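Local coordinates for maleylpyruvate isomerase (Ralstonia sp., PDB 2V6K), which catalyses the glutathione-dependent cis-trans isomerization of maleylpyruvate to fumarylpyruvate in the bacterial degradation of naphthalene, at residues 98-102 and 103-107; 121-125 and 126-130; 19-23 and 24-28; 68-71 and 72-76. All blocks are in the same frame, centred on the assembly; numbering follows the deposited sequence.

Contact 1 (98-102 and 103-107); sequences AAIVG and CDIHP. With TGG (gamma-glutamyl-S-(1,2-dicarboxyethyl)cysteinylglycine), chain F; TGG (gamma-glutamyl-S-(1,2-dicarboxyethyl)cysteinylglycine), chain C.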
loop_
_atom_site.group_PDB
_atom_site.type_symbol
_atom_site.label_atom_id
_atom_site.label_comp_id
_atom_site.label_asym_id
_atom_site.label_seq_id
_atom_site.Cartn_x
_atom_site.Cartn_y
_atom_site.Cartn_z
ATOM N N ALA A 98 -4.249 -8.052 -2.113
ATOM C CA ALA A 98 -4.734 -6.695 -1.885
ATOM C C ALA A 98 -3.613 -5.688 -2.074
ATOM O O ALA A 98 -3.821 -4.646 -2.695
ATOM C CB ALA A 98 -5.345 -6.565 -0.495
ATOM N N ALA A 99 -2.433 -5.988 -1.542
ATOM C CA ALA A 99 -1.325 -5.043 -1.588
ATOM C C ALA A 99 -0.759 -4.851 -2.997
ATOM O O ALA A 99 -0.256 -3.776 -3.308
ATOM C CB ALA A 99 -0.230 -5.472 -0.615
ATOM N N ILE A 100 -0.835 -5.872 -3.859
ATOM C CA ILE A 100 -0.458 -5.666 -5.263
ATOM C C ILE A 100 -1.249 -4.480 -5.812
ATOM O O ILE A 100 -0.687 -3.574 -6.432
ATOM C CB ILE A 100 -0.727 -6.920 -6.123
ATOM C CG1 ILE A 100 0.260 -8.031 -5.747
ATOM C CG2 ILE A 100 -0.646 -6.592 -7.628
ATOM C CD1 ILE A 100 -0.050 -9.366 -6.384
ATOM N N VAL A 101 -2.553 -4.470 -5.561
ATOM C CA VAL A 101 -3.402 -3.375 -6.024
ATOM C C VAL A 101 -3.164 -2.108 -5.211
ATOM O O VAL A 101 -2.939 -1.023 -5.777
ATOM C CB VAL A 101 -4.895 -3.759 -5.939
ATOM C CG1 VAL A 101 -5.770 -2.566 -6.262
ATOM C CG2 VAL A 101 -5.205 -4.911 -6.887
ATOM N N GLY A 102 -3.211 -2.237 -3.891
ATOM C CA GLY A 102 -3.223 -1.077 -3.015
ATOM C C GLY A 102 -1.911 -0.325 -2.955
ATOM O O GLY A 102 -1.901 0.878 -2.704
ATOM N N CYS A 103 -0.806 -1.043 -3.147
ATOM C CA CYS A 103 0.520 -0.423 -3.171
ATOM C C CYS A 103 1.025 -0.202 -4.577
ATOM O O CYS A 103 1.555 0.862 -4.882
ATOM C CB CYS A 103 1.546 -1.297 -2.442
ATOM S SG CYS A 103 1.211 -1.623 -0.701
ATOM N N ASP A 104 0.879 -1.210 -5.428
ATOM C CA ASP A 104 1.679 -1.247 -6.653
ATOM C C ASP A 104 0.924 -0.921 -7.935
ATOM O O ASP A 104 1.526 -0.916 -9.012
ATOM C CB ASP A 104 2.398 -2.591 -6.780
ATOM C CG ASP A 104 3.250 -2.919 -5.569
ATOM O OD1 ASP A 104 3.679 -1.997 -4.838
ATOM O OD2 ASP A 104 3.466 -4.126 -5.354
ATOM N N ILE A 105 -0.377 -0.671 -7.831
ATOM C CA ILE A 105 -1.148 -0.202 -8.980
ATOM C C ILE A 105 -1.848 1.113 -8.677
ATOM O O ILE A 105 -1.519 2.154 -9.262
ATOM C CB ILE A 105 -2.195 -1.223 -9.487
ATOM C CG1 ILE A 105 -1.573 -2.605 -9.726
ATOM C CG2 ILE A 105 -2.811 -0.701 -10.779
ATOM C CD1 ILE A 105 -2.607 -3.668 -10.077
ATOM N N HIS A 106 -2.809 1.075 -7.755
ATOM C CA HIS A 106 -3.664 2.231 -7.529
ATOM C C HIS A 106 -2.915 3.563 -7.319
ATOM O O HIS A 106 -3.265 4.571 -7.941
ATOM C CB HIS A 106 -4.651 2.011 -6.374
ATOM C CG HIS A 106 -5.271 3.289 -5.941
ATOM N ND1 HIS A 106 -4.701 4.097 -4.979
ATOM C CD2 HIS A 106 -6.316 3.981 -6.453
ATOM C CE1 HIS A 106 -5.398 5.216 -4.889
ATOM N NE2 HIS A 106 -6.381 5.169 -5.771
ATOM N N PRO A 107 -1.924 3.598 -6.413
ATOM C CA PRO A 107 -1.314 4.901 -6.124
ATOM C C PRO A 107 -0.606 5.527 -7.310
ATOM O O PRO A 107 -0.493 6.756 -7.377
ATOM C CB PRO A 107 -0.310 4.584 -5.006
ATOM C CG PRO A 107 -0.876 3.331 -4.364
ATOM C CD PRO A 107 -1.390 2.541 -5.529
HETATM O OC1 TGG F . 6.137 -3.770 -0.453
HETATM C CO1 TGG F . 6.214 -4.572 -1.404
HETATM O OT1 TGG F . 6.792 -5.677 -1.322
HETATM C CA1 TGG F . 5.579 -4.188 -2.710
HETATM N NN1 TGG F . 4.340 -3.473 -2.442
HETATM C CB1 TGG F . 6.505 -3.277 -3.517
HETATM C CG1 TGG F . 7.772 -4.015 -3.931
HETATM C CD1 TGG F . 8.609 -3.281 -4.966
HETATM O OE1 TGG F . 8.232 -1.945 -5.200
HETATM N NN2 TGG F . 9.999 -3.397 -4.645
HETATM C CA2 TGG F . 11.021 -2.551 -5.211
HETATM C CO2 TGG F . 11.293 -3.195 -6.561
HETATM O OC2 TGG F . 11.938 -4.449 -6.480
HETATM N NN3 TGG F . 11.850 -2.319 -7.549
HETATM C CA3 TGG F . 12.417 -2.853 -8.766
HETATM C CO3 TGG F . 11.926 -2.043 -9.932
HETATM O OC3 TGG F . 11.191 -1.052 -9.726
HETATM O OT3 TGG F . 12.290 -2.423 -11.067
HETATM C CB2 TGG F . 12.120 -2.578 -4.166
HETATM S SG2 TGG F . 13.658 -1.868 -4.604
HETATM C CD2 TGG F . 13.502 -0.125 -4.809
HETATM C CE2 TGG F . 13.355 0.554 -3.470
HETATM O OE2 TGG F . 14.293 1.235 -2.999
HETATM O OF2 TGG F . 12.284 0.423 -2.833
HETATM C CF2 TGG F . 14.780 0.280 -5.541
HETATM C CH2 TGG F . 14.800 1.720 -5.994
HETATM O OI2 TGG F . 13.736 2.368 -6.041
HETATM O OJ2 TGG F . 15.908 2.212 -6.311
HETATM O OC1 TGG C . -6.079 3.851 0.345
HETATM C CO1 TGG C . -5.987 5.003 0.816
HETATM O OT1 TGG C . -6.868 5.537 1.521
HETATM C CA1 TGG C . -4.730 5.770 0.525
HETATM N NN1 TGG C . -3.580 4.872 0.515
HETATM C CB1 TGG C . -4.809 6.444 -0.840
HETATM C CG1 TGG C . -5.907 7.494 -0.875
HETATM C CD1 TGG C . -5.870 8.414 -2.088
HETATM O OE1 TGG C . -5.008 8.012 -3.127
HETATM N NN2 TGG C . -7.195 8.653 -2.570
HETATM C CA2 TGG C . -7.471 9.171 -3.882
HETATM C CO2 TGG C . -7.303 10.674 -3.709
HETATM O OC2 TGG C . -8.279 11.271 -2.889
HETATM N NN3 TGG C . -7.020 11.399 -4.910
HETATM C CA3 TGG C . -7.067 12.847 -4.905
HETATM C CO3 TGG C . -5.856 13.393 -5.606
HETATM O OC3 TGG C . -5.014 12.602 -6.074
HETATM O OT3 TGG C . -5.771 14.640 -5.690
HETATM C CB2 TGG C . -8.856 8.631 -4.178
HETATM S SG2 TGG C . -9.664 9.301 -5.578
HETATM C CD2 TGG C . -8.858 8.787 -7.057
HETATM C CE2 TGG C . -9.139 7.325 -7.312
HETATM O OE2 TGG C . -9.910 6.981 -8.237
HETATM O OF2 TGG C . -8.590 6.472 -6.577
HETATM C CF2 TGG C . -9.427 9.705 -8.138
HETATM C CH2 TGG C . -8.745 9.582 -9.477
HETATM O OI2 TGG C . -7.641 9.013 -9.550
HETATM O OJ2 TGG C . -9.335 10.058 -10.476
#
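The helix carrying A99 and C103 runs out over this turn: C103 N still donates to A99 O (2.8 Å) in the alpha-helical way and D104 N gives a weak bond to I100 O, but V101 O then takes two donors, weakly I105 N and, at 2.9 Å and nearly along its C=O axis, H106 N, a bond that spans five residues. P107 has no N-H to give; its ring carbon CG packs 3.1 Å from G102 O. On the flank, A99 CB lies 4.1 Å from C103 SG, while I105 CD1 reaches back between I100 CG2 and V101 CG2, 4.3 Å from each. This is the C-terminal end of helix 88-104 in the all-helical domain of the glutathione transferase fold, and D104 and H106, at this end, reach different glutathione sites of the dimer. With CG beside the backbone N (chi1 -55°), D104 presents both carboxylate oxygens to the amino group of the glutathione analogue in the second subunit, OD1 at 2.9 Å from NN1 and OD2 by a weaker bond; OD2 also accepts from Q66 and Q51 of that subunit. H106 serves its own subunit's ligand. Its CG is anti to the backbone N (chi1 166°), and the ring meets the ligand edge-on: NE2 donates to the carboxylate oxygen OF2 of the dicarboxyethyl group at 2.7 Å (152°), while CE1 lies 3.3 Å from the gamma-glutamyl oxygen OE1 in the ring plane. T13 and R16 of helix 12-24 touch the imidazole.

Contact 2 (121-125 and 126-130); sequences FGADE and AAINA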
loop_
_atom_site.group_PDB
_atom_site.type_symbol
_atom_site.label_atom_id
_atom_site.label_comp_id
_atom_site.label_asym_id
_atom_site.label_seq_id
_atom_site.Cartn_x
_atom_site.Cartn_y
_atom_site.Cartn_z
ATOM N N PHE A 121 5.402 17.190 -16.974
ATOM C CA PHE A 121 5.987 16.459 -18.097
ATOM C C PHE A 121 5.224 16.627 -19.410
ATOM O O PHE A 121 5.622 16.065 -20.436
ATOM C CB PHE A 121 6.184 14.986 -17.731
ATOM C CG PHE A 121 7.199 14.780 -16.649
ATOM C CD1 PHE A 121 8.525 15.147 -16.855
ATOM C CD2 PHE A 121 6.831 14.249 -15.421
ATOM C CE1 PHE A 121 9.472 14.976 -15.857
ATOM C CE2 PHE A 121 7.775 14.070 -14.415
ATOM C CZ PHE A 121 9.097 14.435 -14.633
ATOM N N GLY A 122 4.153 17.416 -19.382
ATOM C CA GLY A 122 3.411 17.749 -20.600
ATOM C C GLY A 122 2.678 16.581 -21.230
ATOM O O GLY A 122 2.389 16.600 -22.430
ATOM N N ALA A 123 2.357 15.566 -20.426
ATOM C CA ALA A 123 1.685 14.373 -20.925
ATOM C C ALA A 123 0.331 14.709 -21.538
ATOM O O ALA A 123 -0.484 15.408 -20.918
ATOM C CB ALA A 123 1.511 13.363 -19.794
ATOM N N ASP A 124 0.088 14.214 -22.748
ATOM C CA ASP A 124 -1.257 14.278 -23.301
ATOM C C ASP A 124 -2.034 13.041 -22.862
ATOM O O ASP A 124 -1.496 12.184 -22.153
ATOM C CB ASP A 124 -1.262 14.501 -24.825
ATOM C CG ASP A 124 -0.681 13.342 -25.624
ATOM O OD1 ASP A 124 -0.435 12.241 -25.089
ATOM O OD2 ASP A 124 -0.478 13.547 -26.840
ATOM N N GLU A 125 -3.297 12.946 -23.250
ATOM C CA GLU A 125 -4.127 11.884 -22.699
ATOM C C GLU A 125 -3.749 10.498 -23.195
ATOM O O GLU A 125 -3.919 9.523 -22.467
ATOM C CB GLU A 125 -5.619 12.179 -22.875
ATOM C CG GLU A 125 -6.104 13.381 -22.042
ATOM C CD GLU A 125 -5.626 13.353 -20.590
ATOM O OE1 GLU A 125 -5.894 12.365 -19.876
ATOM O OE2 GLU A 125 -4.985 14.335 -20.155
ATOM N N ALA A 126 -3.198 10.407 -24.404
ATOM C CA ALA A 126 -2.657 9.140 -24.881
ATOM C C ALA A 126 -1.505 8.700 -23.974
ATOM O O ALA A 126 -1.413 7.527 -23.601
ATOM C CB ALA A 126 -2.199 9.256 -26.332
ATOM N N ALA A 127 -0.642 9.645 -23.604
ATOM C CA ALA A 127 0.478 9.344 -22.710
ATOM C C ALA A 127 -0.006 8.945 -21.318
ATOM O O ALA A 127 0.562 8.042 -20.698
ATOM C CB ALA A 127 1.428 10.524 -22.625
ATOM N N ILE A 128 -1.057 9.607 -20.835
ATOM C CA ILE A 128 -1.677 9.251 -19.556
ATOM C C ILE A 128 -2.213 7.824 -19.610
ATOM O O ILE A 128 -1.943 7.029 -18.711
ATOM C CB ILE A 128 -2.790 10.256 -19.156
ATOM C CG1 ILE A 128 -2.205 11.649 -18.860
ATOM C CG2 ILE A 128 -3.623 9.729 -17.978
ATOM C CD1 ILE A 128 -1.194 11.701 -17.714
ATOM N N ASN A 129 -2.934 7.483 -20.674
ATOM C CA ASN A 129 -3.456 6.128 -20.796
ATOM C C ASN A 129 -2.350 5.079 -20.864
ATOM O O ASN A 129 -2.484 4.004 -20.280
ATOM C CB ASN A 129 -4.409 6.005 -21.990
ATOM C CG ASN A 129 -5.778 6.607 -21.714
ATOM O OD1 ASN A 129 -6.005 7.234 -20.680
ATOM N ND2 ASN A 129 -6.699 6.419 -22.651
ATOM N N ALA A 130 -1.255 5.394 -21.560
ATOM C CA ALA A 130 -0.138 4.453 -21.681
ATOM C C ALA A 130 0.541 4.225 -20.332
ATOM O O ALA A 130 0.917 3.101 -20.000
ATOM C CB ALA A 130 0.865 4.939 -22.721
HETATM O O HOH W 1 -6.816 9.876 -20.282
#
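D124 is the N-cap of helix 125-149, and its side chain closes the first turn by accepting from A127 N at OD1 (3.0 Å, N-H...O 158°). The carboxylate gets there because CG sits between the backbone N and the carbonyl carbon (chi1 66°), which swings OD1 back over the end of the helix; D124 OD1 also lies 3.5 Å from A127 CB. A hydrophobic staple accompanies the cap: A123, just before D124, sets its CB 3.8 Å from I128 CD1, four residues into the helix, with A127 CB alongside. Regular helical bonding begins at once, D124 O receiving I128 N at 2.9 Å in the plane of its carbonyl and E125 O receiving N129 N. The carboxylate beside the helix N-terminus would probably be stabilised in its charged form by the dipole there. E125 folds back along the outside. Its chain bends at chi2 (-47°) and runs next to I128, pointing the same way, so that OE1 comes to 3.8 Å from I128 CB while OE2 forms a salt bridge with R118 NE. A water donates both to E125 OE1 (2.7 Å) and to N129 OD1 (2.8 Å), tying the two side chains together across one turn. The stretch is the link between helices 111-121 and 125-149, in which G122 leaves the first helix with positive phi. I128 packs inward on L114 and L117 of helix 111-121, N129 meets F179 and Q180 beyond helix 164-178, and F121 of the second subunit packs on A123 and A127.

Contact 3 (19-23 and 24-28); sequences IALNL and KGVPY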
loop_
_atom_site.group_PDB
_atom_site.type_symbol
_atom_site.label_atom_id
_atom_site.label_comp_id
_atom_site.label_asym_id
_atom_site.label_seq_id
_atom_site.Cartn_x
_atom_site.Cartn_y
_atom_site.Cartn_z
ATOM N N ILE A 19 -17.311 -1.165 -0.763
ATOM C CA ILE A 19 -17.569 -2.604 -0.884
ATOM C C ILE A 19 -17.454 -3.274 0.482
ATOM O O ILE A 19 -18.332 -4.041 0.871
ATOM C CB ILE A 19 -16.630 -3.305 -1.892
ATOM C CG1 ILE A 19 -16.820 -2.752 -3.309
ATOM C CG2 ILE A 19 -16.880 -4.812 -1.883
ATOM C CD1 ILE A 19 -15.674 -3.102 -4.270
ATOM N N ALA A 20 -16.381 -2.976 1.206
ATOM C CA ALA A 20 -16.152 -3.581 2.520
ATOM C C ALA A 20 -17.269 -3.223 3.502
ATOM O O ALA A 20 -17.787 -4.097 4.203
ATOM C CB ALA A 20 -14.796 -3.168 3.070
ATOM N N LEU A 21 -17.654 -1.948 3.545
ATOM C CA LEU A 21 -18.754 -1.513 4.406
ATOM C C LEU A 21 -20.044 -2.240 4.065
ATOM O O LEU A 21 -20.753 -2.694 4.965
ATOM C CB LEU A 21 -18.959 0.004 4.313
ATOM C CG LEU A 21 -17.889 0.866 4.986
ATOM C CD1 LEU A 21 -17.927 2.267 4.427
ATOM C CD2 LEU A 21 -18.091 0.894 6.489
ATOM N N ASN A 22 -20.345 -2.359 2.774
ATOM C CA ASN A 22 -21.572 -3.031 2.341
ATOM C C ASN A 22 -21.561 -4.518 2.662
ATOM O O ASN A 22 -22.585 -5.069 3.078
ATOM C CB ASN A 22 -21.827 -2.824 0.846
ATOM C CG ASN A 22 -22.122 -1.383 0.494
ATOM O OD1 ASN A 22 -22.259 -0.527 1.368
ATOM N ND2 ASN A 22 -22.209 -1.106 -0.804
ATOM N N LEU A 23 -20.413 -5.168 2.492
ATOM C CA LEU A 23 -20.315 -6.585 2.824
ATOM C C LEU A 23 -20.576 -6.815 4.307
ATOM O O LEU A 23 -21.190 -7.815 4.686
ATOM C CB LEU A 23 -18.955 -7.156 2.417
ATOM C CG LEU A 23 -18.763 -7.413 0.920
ATOM C CD1 LEU A 23 -17.296 -7.648 0.612
ATOM C CD2 LEU A 23 -19.597 -8.601 0.453
ATOM N N LYS A 24 -20.136 -5.879 5.141
ATOM C CA LYS A 24 -20.351 -5.965 6.584
ATOM C C LYS A 24 -21.758 -5.530 7.002
ATOM O O LYS A 24 -22.166 -5.754 8.140
ATOM C CB LYS A 24 -19.311 -5.127 7.336
ATOM C CG LYS A 24 -17.866 -5.602 7.200
ATOM C CD LYS A 24 -17.671 -7.016 7.739
ATOM C CE LYS A 24 -16.191 -7.325 7.882
ATOM N NZ LYS A 24 -15.959 -8.682 8.457
ATOM N N GLY A 25 -22.491 -4.894 6.089
ATOM C CA GLY A 25 -23.835 -4.387 6.391
ATOM C C GLY A 25 -23.819 -3.225 7.370
ATOM O O GLY A 25 -24.783 -2.998 8.102
ATOM N N VAL A 26 -22.713 -2.488 7.382
ATOM C CA VAL A 26 -22.535 -1.360 8.286
ATOM C C VAL A 26 -23.138 -0.099 7.661
ATOM O O VAL A 26 -22.726 0.297 6.566
ATOM C CB VAL A 26 -21.036 -1.146 8.625
ATOM C CG1 VAL A 26 -20.829 0.154 9.386
ATOM C CG2 VAL A 26 -20.502 -2.327 9.433
ATOM N N PRO A 27 -24.114 0.532 8.352
ATOM C CA PRO A 27 -24.716 1.756 7.822
ATOM C C PRO A 27 -23.758 2.940 7.908
ATOM O O PRO A 27 -22.939 3.013 8.826
ATOM C CB PRO A 27 -25.931 1.979 8.728
ATOM C CG PRO A 27 -25.599 1.290 10.003
ATOM C CD PRO A 27 -24.694 0.141 9.651
ATOM N N TYR A 28 -23.860 3.854 6.951
ATOM C CA TYR A 28 -23.040 5.060 6.958
ATOM C C TYR A 28 -23.720 6.173 6.196
ATOM O O TYR A 28 -24.488 5.918 5.266
ATOM C CB TYR A 28 -21.641 4.806 6.371
ATOM C CG TYR A 28 -21.623 4.179 4.991
ATOM C CD1 TYR A 28 -21.524 4.959 3.835
ATOM C CD2 TYR A 28 -21.697 2.796 4.846
ATOM C CE1 TYR A 28 -21.500 4.360 2.568
ATOM C CE2 TYR A 28 -21.674 2.198 3.602
ATOM C CZ TYR A 28 -21.572 2.976 2.469
ATOM O OH TYR A 28 -21.550 2.352 1.239
HETATM O O HOH W 2 -22.214 1.810 -1.311
HETATM O O HOH W 3 -23.495 -0.398 3.995
#
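Y28 turns its ring back onto L21 and N22 by placing CG between the backbone N and the carbonyl carbon (chi1 54°), while N22, with CG beside its own N (chi1 -66°), brings its amide out to meet the phenol. Y28 OH donates to N22 OD1 at 3.0 Å; the oxygen lies at the ring edge, and amide and ring planes are only 15° apart. One water bridges N22 ND2 and Y28 OH, and another joins N22 OD1 to V26 O. Over one face of the tyrosine, L21 CD1 makes a CH-pi contact 4.0 Å from the ring centroid, offset toward the rim, while L21 CB is 3.6 Å from CE2. The other methyl, L21 CD2, meets V26 CG1 at 4.1 Å. The helix itself ends in a Schellman motif: V26 N bonds to L21 O (3.1 Å) and G25 N to N22 O, with G25 at positive phi. The turn joins helix 12-24 to strand 29-32 of the thioredoxin-like domain. L21 and V26 pack on M3, N22 ND2 donates to A201 O, and I19 and A20 lie against helix 164-178.

Contact 4 (68-71 and 72-76); sequences PAII and EWLEE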
loop_
_atom_site.group_PDB
_atom_site.type_symbol
_atom_site.label_atom_id
_atom_site.label_comp_id
_atom_site.label_asym_id
_atom_site.label_seq_id
_atom_site.Cartn_x
_atom_site.Cartn_y
_atom_site.Cartn_z
ATOM N N PRO A 68 -6.628 0.882 3.488
ATOM C CA PRO A 68 -6.188 -0.446 3.938
ATOM C C PRO A 68 -6.346 -0.663 5.442
ATOM O O PRO A 68 -6.747 -1.753 5.877
ATOM C CB PRO A 68 -4.711 -0.477 3.531
ATOM C CG PRO A 68 -4.656 0.447 2.362
ATOM C CD PRO A 68 -5.531 1.587 2.794
ATOM N N ALA A 69 -6.032 0.370 6.221
ATOM C CA ALA A 69 -6.142 0.323 7.678
ATOM C C ALA A 69 -7.600 0.315 8.137
ATOM O O ALA A 69 -7.963 -0.404 9.083
ATOM C CB ALA A 69 -5.399 1.494 8.289
ATOM N N ILE A 70 -8.433 1.120 7.482
ATOM C CA ILE A 70 -9.858 1.145 7.796
ATOM C C ILE A 70 -10.489 -0.215 7.525
ATOM O O ILE A 70 -11.280 -0.702 8.337
ATOM C CB ILE A 70 -10.604 2.240 7.004
ATOM C CG1 ILE A 70 -10.053 3.621 7.358
ATOM C CG2 ILE A 70 -12.105 2.170 7.295
ATOM C CD1 ILE A 70 -10.517 4.740 6.430
ATOM N N ILE A 71 -10.153 -0.829 6.396
ATOM C CA ILE A 71 -10.729 -2.132 6.061
ATOM C C ILE A 71 -10.305 -3.221 7.054
ATOM O O ILE A 71 -11.143 -4.030 7.480
ATOM C CB ILE A 71 -10.454 -2.507 4.597
ATOM C CG1 ILE A 71 -11.211 -1.537 3.680
ATOM C CG2 ILE A 71 -10.867 -3.960 4.318
ATOM C CD1 ILE A 71 -10.818 -1.633 2.207
ATOM N N GLU A 72 -9.032 -3.228 7.458
ATOM C CA GLU A 72 -8.575 -4.149 8.508
ATOM C C GLU A 72 -9.318 -3.911 9.829
ATOM O O GLU A 72 -9.663 -4.865 10.538
ATOM C CB GLU A 72 -7.067 -4.020 8.721
ATOM C CG GLU A 72 -6.214 -4.486 7.549
ATOM C CD GLU A 72 -5.738 -5.926 7.658
ATOM O OE1 GLU A 72 -6.124 -6.647 8.607
ATOM O OE2 GLU A 72 -4.936 -6.329 6.790
ATOM N N TRP A 73 -9.572 -2.642 10.147
ATOM C CA TRP A 73 -10.352 -2.268 11.331
ATOM C C TRP A 73 -11.790 -2.792 11.244
ATOM O O TRP A 73 -12.302 -3.365 12.211
ATOM C CB TRP A 73 -10.284 -0.748 11.522
ATOM C CG TRP A 73 -11.095 -0.166 12.645
ATOM C CD1 TRP A 73 -10.713 -0.020 13.947
ATOM C CD2 TRP A 73 -12.415 0.382 12.549
ATOM N NE1 TRP A 73 -11.721 0.575 14.673
ATOM C CE2 TRP A 73 -12.775 0.832 13.835
ATOM C CE3 TRP A 73 -13.328 0.534 11.495
ATOM C CZ2 TRP A 73 -14.018 1.419 14.103
ATOM C CZ3 TRP A 73 -14.564 1.119 11.762
ATOM C CH2 TRP A 73 -14.891 1.553 13.053
ATOM N N LEU A 74 -12.429 -2.625 10.086
ATOM C CA LEU A 74 -13.777 -3.163 9.872
ATOM C C LEU A 74 -13.827 -4.667 10.068
ATOM O O LEU A 74 -14.771 -5.182 10.666
ATOM C CB LEU A 74 -14.285 -2.838 8.468
ATOM C CG LEU A 74 -14.676 -1.397 8.172
ATOM C CD1 LEU A 74 -15.008 -1.265 6.700
ATOM C CD2 LEU A 74 -15.881 -0.991 9.013
ATOM N N GLU A 75 -12.821 -5.375 9.562
ATOM C CA GLU A 75 -12.787 -6.829 9.675
ATOM C C GLU A 75 -12.778 -7.271 11.138
ATOM O O GLU A 75 -13.456 -8.234 11.505
ATOM C CB GLU A 75 -11.576 -7.394 8.920
ATOM C CG GLU A 75 -11.304 -8.872 9.168
ATOM C CD GLU A 75 -12.399 -9.803 8.670
ATOM O OE1 GLU A 75 -13.365 -9.347 8.013
ATOM O OE2 GLU A 75 -12.274 -11.012 8.937
ATOM N N GLU A 76 -12.030 -6.552 11.969
ATOM C CA GLU A 76 -11.907 -6.890 13.386
ATOM C C GLU A 76 -13.128 -6.437 14.193
ATOM O O GLU A 76 -13.562 -7.126 15.120
ATOM C CB GLU A 76 -10.613 -6.292 13.949
ATOM C CG GLU A 76 -10.236 -6.772 15.349
ATOM C CD GLU A 76 -10.385 -5.689 16.399
ATOM O OE1 GLU A 76 -11.445 -5.028 16.437
ATOM O OE2 GLU A 76 -9.435 -5.498 17.190
#
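Four successive backbone bonds hold I70 and its neighbours to the next turn: L74 N meets I70 O at 2.8 Å (N-H...O 161°), and W73 N, E75 N and E72 N reach A69 O, I71 O and P68 O in turn. Two acidic side chains leave this turn for basic partners, E72 OE2 for R95 NE and E75 OE1 for K24 NZ, both as salt bridges; E75 OE1 also accepts from L83 N. The stem of E72 stays close to the helix, CG lying 3.2 Å from P68 O before the chain bends at chi2 and carries the carboxylate outward. W73 sets CG anti to its backbone N (chi1 176°), which takes the indole away from the preceding turn; what it keeps there is CB, 3.3 Å from I70 O, and the ring edge, with CE3 4.0 Å from that oxygen and the oxygen in the ring plane. L74 CG lies 4.5 Å from I70 CG2, a loose apolar touch. P68 packs on the bound glutathione analogue, so the start of helix 67-77 lines the pocket of the thioredoxin-like domain. Farther along, I70 and L74 rest on L17 of helix 12-24, I70 and W73 on L64 of strand 63-65, and I71 on L164 of helix 164-178, while Q92 of the second subunit packs on A69, I70 and W73.

Overall arrangement
Contacts 3 and 4 share the thioredoxin-like domain, centres about 12 Å apart: the salt bridge from K24 NZ to E75 OE1 (2.7 Å) joins them, L21 CD2 meets L74 CD1 at 3.8 Å and A20 packs on I71. Contact 1 belongs to the helical domain, about 16 Å from contact 4 between centres, and both approach the same glutathione analogue, P68 from one domain and H106 from the other. D104 extends contact 1 to the second subunit's ligand. Contact 2 is peripheral, about 21 Å from contact 1 and 36 Å from contact 3 between centres, with the side chain of I128 about 9 Å from a bound glutathione analogue. Contact 3 alone does not touch the second subunit.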